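Local atomic coordinates of putative large adhesion protein (Lap) involved in biofilm formation (Marinobacter hydrocarbonoclasticus ATCC 49840, PDB entry 6M8M), a protein that binds sugar, with glucose bound next to a calcium ion, through a PA14 domain of an RTX adhesin implicated in biofilm formation. Residues A[69-74]-A[102-107]; A[120-125]-A[165-170]; A[130-135]-A[189-194]. All coordinates share one frame; numbering follows the deposited sequence.

Contact 1. Residues A[69-74]-A[102-107]; sequences ADATFI and GSLSTD. With CA (calcium ion), chain C.
Ser105 and Thr72 hold each other through two bonds. The backbone N of Thr72 gives a nearly straight hydrogen bond to Ser105 OG, 3.0 Å long. In return Ser105 N reaches Thr72 O at 2.9 Å. Further along, Ile74 N gives Ser103 OG an almost straight hydrogen bond of 2.9 Å (174° at the hydrogen). Ser103 OG lies between its own backbone N and carbonyl carbon (chi1 68°), which turns it toward the strand. The same hydroxyl also bonds to Asp100 O. The two serine hydroxyls therefore take the alternate N-H groups of strand 71-75 in place of a partner strand's carbonyls.

Packing is tight at these hydroxyls, where Ser103 OG also lies 3.3 Å from Phe73 CB. Behind them, CD2 of Leu104 lies against the CB atoms of Ala71 and Phe73, 4.0 Å from each. The Phe73 ring leads away from the loop, toward Val116 and Leu118. The outer side is looser and wet. There a water bridges Thr72 OG1 and Ser103 O. At the other end of the loop the Asp107 side chain points away from 69-74. Asp107 OD1 binds a calcium ion at 2.4 Å and also accepts a bond from Gln94 NE2. Four waters share the metal, and Pro108 and Asn110 complete the site.

The loop 102-107 runs roughly antiparallel to 69-74 and covers one edge of that strand. On the other edge, Asp70 and Ala71 form a classic beta bulge facing Tyr42 of strand 38-45. Leu97, just after helix 92-96, packs on Phe73 and Leu104.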
# COMPACT_ATOMS: atom_id res chain seq x y z
N ALA A 69 5.60 -13.29 1.78
CA ALA A 69 4.40 -12.74 2.37
C ALA A 69 3.68 -13.79 3.20
O ALA A 69 3.63 -14.97 2.82
CB ALA A 69 3.48 -12.26 1.25
N ASP A 70 3.10 -13.36 4.31
CA ASP A 70 2.27 -14.23 5.12
C ASP A 70 0.88 -14.45 4.56
O ASP A 70 0.23 -15.44 4.89
CB ASP A 70 2.20 -13.66 6.53
CG ASP A 70 3.55 -13.64 7.20
OD1 ASP A 70 4.06 -14.74 7.54
OD2 ASP A 70 4.15 -12.56 7.35
N ALA A 71 0.40 -13.54 3.71
CA ALA A 71 -0.84 -13.74 2.99
C ALA A 71 -0.78 -12.87 1.75
O ALA A 71 -0.05 -11.87 1.72
CB ALA A 71 -2.07 -13.37 3.82
N THR A 72 -1.53 -13.26 0.73
CA THR A 72 -1.72 -12.44 -0.46
C THR A 72 -3.19 -12.09 -0.59
O THR A 72 -4.05 -12.71 0.04
CB THR A 72 -1.24 -13.17 -1.72
OG1 THR A 72 -2.01 -14.36 -1.92
CG2 THR A 72 0.22 -13.53 -1.62
N PHE A 73 -3.47 -11.08 -1.39
CA PHE A 73 -4.83 -10.62 -1.63
C PHE A 73 -4.83 -9.84 -2.94
O PHE A 73 -3.80 -9.71 -3.60
CB PHE A 73 -5.39 -9.83 -0.45
CG PHE A 73 -4.71 -8.50 -0.19
CD1 PHE A 73 -3.53 -8.42 0.54
CD2 PHE A 73 -5.27 -7.32 -0.66
CE1 PHE A 73 -2.93 -7.20 0.80
CE2 PHE A 73 -4.67 -6.10 -0.41
CZ PHE A 73 -3.50 -6.04 0.32
N ILE A 74 -6.00 -9.34 -3.31
CA ILE A 74 -6.13 -8.47 -4.47
C ILE A 74 -6.70 -7.16 -4.00
O ILE A 74 -7.75 -7.13 -3.35
CB ILE A 74 -7.00 -9.08 -5.57
CG1 ILE A 74 -6.35 -10.36 -6.10
CG2 ILE A 74 -7.23 -8.07 -6.69
CD1 ILE A 74 -7.23 -11.20 -7.02
N GLY A 102 -12.06 -10.53 1.38
CA GLY A 102 -12.51 -11.78 0.81
C GLY A 102 -11.52 -12.43 -0.12
O GLY A 102 -11.73 -13.59 -0.49
N SER A 103 -10.46 -11.72 -0.51
CA SER A 103 -9.43 -12.28 -1.37
C SER A 103 -8.18 -12.72 -0.63
O SER A 103 -7.25 -13.20 -1.27
CB SER A 103 -9.04 -11.26 -2.44
OG SER A 103 -8.37 -10.14 -1.90
N LEU A 104 -8.14 -12.59 0.70
CA LEU A 104 -6.97 -13.03 1.46
C LEU A 104 -6.76 -14.53 1.33
O LEU A 104 -7.70 -15.32 1.51
CB LEU A 104 -7.15 -12.69 2.92
CG LEU A 104 -6.81 -11.26 3.33
CD1 LEU A 104 -7.43 -10.96 4.68
CD2 LEU A 104 -5.28 -11.06 3.34
N SER A 105 -5.52 -14.94 1.10
CA SER A 105 -5.21 -16.35 0.89
C SER A 105 -5.28 -17.16 2.17
O SER A 105 -5.47 -18.39 2.10
CB SER A 105 -3.81 -16.49 0.29
OG SER A 105 -2.85 -15.87 1.14
N THR A 106 -5.17 -16.52 3.32
CA THR A 106 -5.19 -17.17 4.61
C THR A 106 -5.36 -16.07 5.64
O THR A 106 -5.26 -14.88 5.31
CB THR A 106 -3.89 -17.95 4.85
OG1 THR A 106 -4.04 -18.79 6.00
CG2 THR A 106 -2.71 -17.03 5.05
N ASP A 107 -5.59 -16.45 6.89
CA ASP A 107 -5.54 -15.51 8.00
C ASP A 107 -4.09 -15.49 8.48
O ASP A 107 -3.62 -16.47 9.07
CB ASP A 107 -6.46 -15.96 9.12
CG ASP A 107 -6.45 -15.01 10.31
OD1 ASP A 107 -5.69 -14.01 10.29
OD2 ASP A 107 -7.21 -15.25 11.29
CA CA C . -4.43 -12.95 12.02
O HOH W 1 -4.83 -14.26 -2.48
O HOH W 2 -6.62 -13.31 13.13
O HOH W 3 -5.78 -11.06 11.40
O HOH W 4 -4.11 -15.06 13.09
O HOH W 5 -2.93 -11.18 11.26

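Contact 2. Residues A[120-125]-A[165-170]; sequences GNLELQ and FTLTGD
In this PA14 domain two antiparallel sheets pack near one another, and Leu122 and Phe165 meet where the end of one approaches the end of the other. Leu122 closes strand 113-122 and Phe165 lies near the end of strand 158-166. No hydrogen bond joins the segments, and their chains stay well apart. Side chains bridge the gap, and one leucine methyl also touches backbone oxygens.

Leu167 carries most of the contact. CD1 of Leu122 lies 4.2 Å from Phe165 CE2, the two side chains coming from opposite directions. Leu122 CD1 is equally far, 4.2 Å, from Leu167 CD2. That Leu167 methyl also sits at the edge of the Phe165 ring, in its plane. Phe165 has its ring between the backbone N and carbonyl carbon (chi1 60°), which brings the ring end nearer to Leu122.

Val143 and Phe202 add to the apolar surroundings of Leu122. Tyr129 touches Leu124, Phe165 and Leu167, and its hydroxyl is hydrogen-bonded to Gln125 O. Glu123 is the centre of an inverse gamma turn, closed by a weak bond from Leu124 N to Leu122 O. Past this turn, Leu167 CD1 lies 4.0 Å from Leu124 CB and 3.4 Å from the backbone oxygen Gln125 O.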
# COMPACT_ATOMS: atom_id res chain seq x y z
N GLY A 120 1.43 -3.63 -9.42
CA GLY A 120 0.69 -3.84 -10.64
C GLY A 120 1.22 -2.93 -11.71
O GLY A 120 2.31 -2.36 -11.59
N ASN A 121 0.45 -2.81 -12.77
CA ASN A 121 0.73 -1.92 -13.88
C ASN A 121 -0.41 -0.94 -14.03
O ASN A 121 -1.58 -1.31 -13.90
CB ASN A 121 0.93 -2.72 -15.15
CG ASN A 121 2.17 -3.58 -15.09
OD1 ASN A 121 3.25 -3.11 -14.73
ND2 ASN A 121 2.03 -4.86 -15.40
N LEU A 122 -0.07 0.32 -14.29
CA LEU A 122 -1.08 1.36 -14.44
C LEU A 122 -1.74 1.25 -15.80
O LEU A 122 -1.08 1.30 -16.84
CB LEU A 122 -0.44 2.74 -14.32
CG LEU A 122 0.14 3.08 -12.95
CD1 LEU A 122 0.91 4.38 -12.97
CD2 LEU A 122 -0.96 3.13 -11.90
N GLU A 123 -3.06 1.16 -15.80
CA GLU A 123 -3.84 1.05 -17.03
C GLU A 123 -4.29 2.46 -17.42
O GLU A 123 -5.46 2.82 -17.35
CB GLU A 123 -5.01 0.10 -16.82
CG GLU A 123 -4.58 -1.34 -16.55
CD GLU A 123 -4.04 -2.03 -17.79
OE1 GLU A 123 -3.44 -3.12 -17.66
OE2 GLU A 123 -4.21 -1.50 -18.92
N LEU A 124 -3.31 3.26 -17.84
CA LEU A 124 -3.50 4.66 -18.12
C LEU A 124 -2.89 4.99 -19.46
O LEU A 124 -1.81 4.49 -19.79
CB LEU A 124 -2.81 5.52 -17.07
CG LEU A 124 -3.30 5.35 -15.63
CD1 LEU A 124 -2.42 6.12 -14.67
CD2 LEU A 124 -4.73 5.79 -15.51
N GLN A 125 -3.55 5.86 -20.20
CA GLN A 125 -2.98 6.43 -21.41
C GLN A 125 -1.89 7.44 -21.04
O GLN A 125 -1.77 7.89 -19.89
CB GLN A 125 -4.08 7.15 -22.19
CG GLN A 125 -5.18 6.24 -22.71
CD GLN A 125 -4.65 5.26 -23.72
OE1 GLN A 125 -4.16 4.20 -23.36
NE2 GLN A 125 -4.74 5.62 -25.00
N PHE A 165 3.53 13.20 -11.92
CA PHE A 165 4.44 12.37 -12.68
C PHE A 165 3.86 12.18 -14.07
O PHE A 165 2.64 12.08 -14.24
CB PHE A 165 4.71 11.02 -11.99
CG PHE A 165 3.50 10.16 -11.77
CD1 PHE A 165 2.70 10.34 -10.65
CD2 PHE A 165 3.18 9.14 -12.66
CE1 PHE A 165 1.60 9.54 -10.44
CE2 PHE A 165 2.07 8.34 -12.43
CZ PHE A 165 1.29 8.54 -11.33
N THR A 166 4.73 12.13 -15.06
CA THR A 166 4.33 11.89 -16.44
C THR A 166 4.85 10.52 -16.85
O THR A 166 6.02 10.20 -16.64
CB THR A 166 4.88 13.00 -17.34
OG1 THR A 166 4.29 14.24 -16.93
CG2 THR A 166 4.55 12.75 -18.80
N LEU A 167 3.97 9.71 -17.40
CA LEU A 167 4.39 8.37 -17.79
C LEU A 167 5.49 8.46 -18.83
O LEU A 167 5.45 9.31 -19.72
CB LEU A 167 3.19 7.58 -18.32
CG LEU A 167 2.02 7.44 -17.35
CD1 LEU A 167 0.86 6.70 -18.01
CD2 LEU A 167 2.43 6.74 -16.07
N THR A 168 6.49 7.60 -18.70
CA THR A 168 7.70 7.67 -19.50
C THR A 168 8.02 6.29 -20.07
O THR A 168 7.91 5.28 -19.36
CB THR A 168 8.87 8.19 -18.64
OG1 THR A 168 8.56 9.50 -18.14
CG2 THR A 168 10.15 8.28 -19.45
N GLY A 169 8.41 6.26 -21.35
CA GLY A 169 8.56 5.01 -22.06
C GLY A 169 7.22 4.43 -22.48
O GLY A 169 6.16 5.01 -22.25
N ASP A 170 7.28 3.26 -23.11
CA ASP A 170 6.07 2.64 -23.65
C ASP A 170 5.37 1.73 -22.65
O ASP A 170 4.27 1.24 -22.95
CB ASP A 170 6.40 1.84 -24.92

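Contact 3. Residues A[130-135]-A[189-194]; sequences QFRVRA and RIELRE
Gln130 and Arg193 form one end of a regular antiparallel pairing. Three hydrogen-bonded pairs, Gln130 with Arg193, Arg132 with Glu191 and Arg134 with Arg189, each give two backbone bonds. Between them lie the non-hydrogen-bonded pairs Phe131 with Leu192 and Val133 with Ile190. There the CA-H groups of Phe131, Val133 and Leu192 approach backbone oxygens across the strands.

Polar side chains fill one face. Arg132 grips Glu191 side-on in a salt bridge. Arg132 NE meets Glu191 OE2 at 2.9 Å, and Arg132 NH2 meets Glu191 OE1 at 3.2 Å. Both oxygens are met on the syn side, but from out of the carboxylate plane. The planes of the two groups are 27° apart. A bend in Arg132 (chi3 70°) turns the guanidinium alongside the carboxylate. OE1 of Gln130 takes two bonds from Arg193, from NE at 2.9 Å and from NH2 at 2.8 Å. Both donors come from the same face of the amide plane. Gln130 NE2 bonds to Gly162 O, so the amide is held at both ends. Arg134 and Arg189 lie side by side but turn to separate partners, Thr159 and Asp79.

Apolar side chains fill the other face. Leu192 CD1 sits over the centre of the Phe131 ring in a CH-pi contact, 3.8 Å from the centroid. Ile190 CG2 touches Phe131 CD1 at 3.5 Å. Phe202 meets the Phe131 ring edge-to-face.

With one buried apolar face and one polar face carrying a salt bridge and an arginine-glutamine grip, this is the pattern of an amphipathic antiparallel sheet in the PA14 beta-sandwich.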
# COMPACT_ATOMS: atom_id res chain seq x y z
N GLN A 130 -1.18 12.10 -10.52
CA GLN A 130 -0.78 12.49 -9.18
C GLN A 130 -1.58 11.70 -8.16
O GLN A 130 -2.81 11.60 -8.27
CB GLN A 130 -1.04 13.99 -8.99
CG GLN A 130 -0.62 14.55 -7.66
CD GLN A 130 -0.89 16.04 -7.59
OE1 GLN A 130 -1.93 16.50 -8.06
NE2 GLN A 130 0.04 16.80 -7.04
N PHE A 131 -0.88 11.17 -7.16
CA PHE A 131 -1.51 10.49 -6.05
C PHE A 131 -1.70 11.44 -4.87
O PHE A 131 -0.93 12.37 -4.66
CB PHE A 131 -0.65 9.32 -5.57
CG PHE A 131 -0.60 8.14 -6.49
CD1 PHE A 131 -1.61 7.20 -6.48
CD2 PHE A 131 0.48 7.94 -7.34
CE1 PHE A 131 -1.55 6.09 -7.32
CE2 PHE A 131 0.54 6.84 -8.17
CZ PHE A 131 -0.47 5.91 -8.15
N ARG A 132 -2.72 11.14 -4.07
CA ARG A 132 -2.91 11.73 -2.75
C ARG A 132 -3.20 10.58 -1.80
O ARG A 132 -3.99 9.69 -2.13
CB ARG A 132 -4.03 12.77 -2.73
CG ARG A 132 -4.19 13.42 -1.37
CD ARG A 132 -5.13 14.61 -1.44
NE ARG A 132 -6.49 14.19 -1.68
CZ ARG A 132 -7.53 15.01 -1.74
NH1 ARG A 132 -7.35 16.32 -1.59
NH2 ARG A 132 -8.74 14.52 -1.95
N VAL A 133 -2.55 10.57 -0.64
CA VAL A 133 -2.57 9.42 0.26
C VAL A 133 -2.91 9.88 1.66
O VAL A 133 -2.29 10.82 2.17
CB VAL A 133 -1.22 8.68 0.27
CG1 VAL A 133 -1.28 7.47 1.20
CG2 VAL A 133 -0.80 8.27 -1.15
N ARG A 134 -3.86 9.21 2.29
CA ARG A 134 -4.11 9.36 3.71
C ARG A 134 -3.68 8.05 4.38
O ARG A 134 -4.18 6.98 4.01
CB ARG A 134 -5.58 9.65 4.01
CG ARG A 134 -5.83 9.84 5.51
CD ARG A 134 -7.22 10.36 5.77
NE ARG A 134 -7.49 10.61 7.18
CZ ARG A 134 -7.12 11.70 7.84
NH1 ARG A 134 -6.44 12.65 7.24
NH2 ARG A 134 -7.43 11.82 9.12
N ALA A 135 -2.76 8.12 5.33
CA ALA A 135 -2.24 6.90 5.92
C ALA A 135 -1.81 7.12 7.36
O ALA A 135 -1.44 8.22 7.78
CB ALA A 135 -1.04 6.38 5.11
N ARG A 189 -5.55 5.06 2.48
CA ARG A 189 -6.47 5.44 1.42
C ARG A 189 -5.66 6.15 0.34
O ARG A 189 -5.04 7.18 0.60
CB ARG A 189 -7.56 6.38 1.95
CG ARG A 189 -8.56 6.77 0.88
CD ARG A 189 -9.54 7.82 1.38
NE ARG A 189 -10.32 7.33 2.50
CZ ARG A 189 -10.67 8.07 3.55
NH1 ARG A 189 -10.29 9.34 3.65
NH2 ARG A 189 -11.39 7.52 4.52
N ILE A 190 -5.65 5.59 -0.86
CA ILE A 190 -4.90 6.13 -1.98
C ILE A 190 -5.89 6.62 -3.03
O ILE A 190 -6.79 5.88 -3.45
CB ILE A 190 -3.94 5.09 -2.58
CG1 ILE A 190 -2.99 4.59 -1.49
CG2 ILE A 190 -3.18 5.67 -3.75
CD1 ILE A 190 -1.99 3.56 -1.94
N GLU A 191 -5.70 7.87 -3.46
CA GLU A 191 -6.43 8.46 -4.56
C GLU A 191 -5.47 8.79 -5.69
O GLU A 191 -4.30 9.08 -5.47
CB GLU A 191 -7.10 9.76 -4.13
CG GLU A 191 -8.16 9.65 -3.07
CD GLU A 191 -8.41 10.97 -2.39
OE1 GLU A 191 -9.53 11.52 -2.55
OE2 GLU A 191 -7.49 11.48 -1.72
N LEU A 192 -5.99 8.77 -6.91
CA LEU A 192 -5.23 9.10 -8.12
C LEU A 192 -6.06 10.07 -8.95
O LEU A 192 -7.27 9.90 -9.07
CB LEU A 192 -4.96 7.82 -8.91
CG LEU A 192 -4.19 7.99 -10.22
CD1 LEU A 192 -2.79 8.49 -10.00
CD2 LEU A 192 -4.13 6.66 -10.96
N ARG A 193 -5.40 11.06 -9.53
CA ARG A 193 -6.04 11.92 -10.51
C ARG A 193 -5.11 12.14 -11.68
O ARG A 193 -3.89 12.02 -11.59
CB ARG A 193 -6.42 13.27 -9.92
CG ARG A 193 -5.27 14.16 -9.56
CD ARG A 193 -5.83 15.43 -8.99
NE ARG A 193 -4.82 16.30 -8.44
CZ ARG A 193 -5.08 17.50 -7.93
NH1 ARG A 193 -6.32 17.98 -7.95
NH2 ARG A 193 -4.10 18.22 -7.43
N GLU A 194 -5.71 12.51 -12.81
CA GLU A 194 -4.98 13.15 -13.88
C GLU A 194 -4.86 14.63 -13.55
O GLU A 194 -5.74 15.21 -12.92
CB GLU A 194 -5.72 12.96 -15.20
CG GLU A 194 -4.95 13.46 -16.40
CD GLU A 194 -5.56 13.05 -17.74
OE1 GLU A 194 -6.65 12.44 -17.75
OE2 GLU A 194 -4.95 13.34 -18.79

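How the contacts relate
Contacts 2 and 3 adjoin, with Phe165 packing on Phe131 and Leu124 on Leu192. Contact 1 lies apart, its nearest atoms about 10 Å from either, and on the opposite side of the chain's centre from contact 3. Contact 3 lies nearest that centre and is true strand pairing, buried on its apolar face. Contact 2 is farther out, has no hydrogen bond across the segments and rests mainly on leucine and phenylalanine side chains. It joins strand 113-122 of the larger sheet to strand 158-166, a neighbour of strand 128-136 in the smaller one. Contact 1 also reaches the larger sheet, but there a loop borders a strand through serine hydroxyls, water and a calcium site.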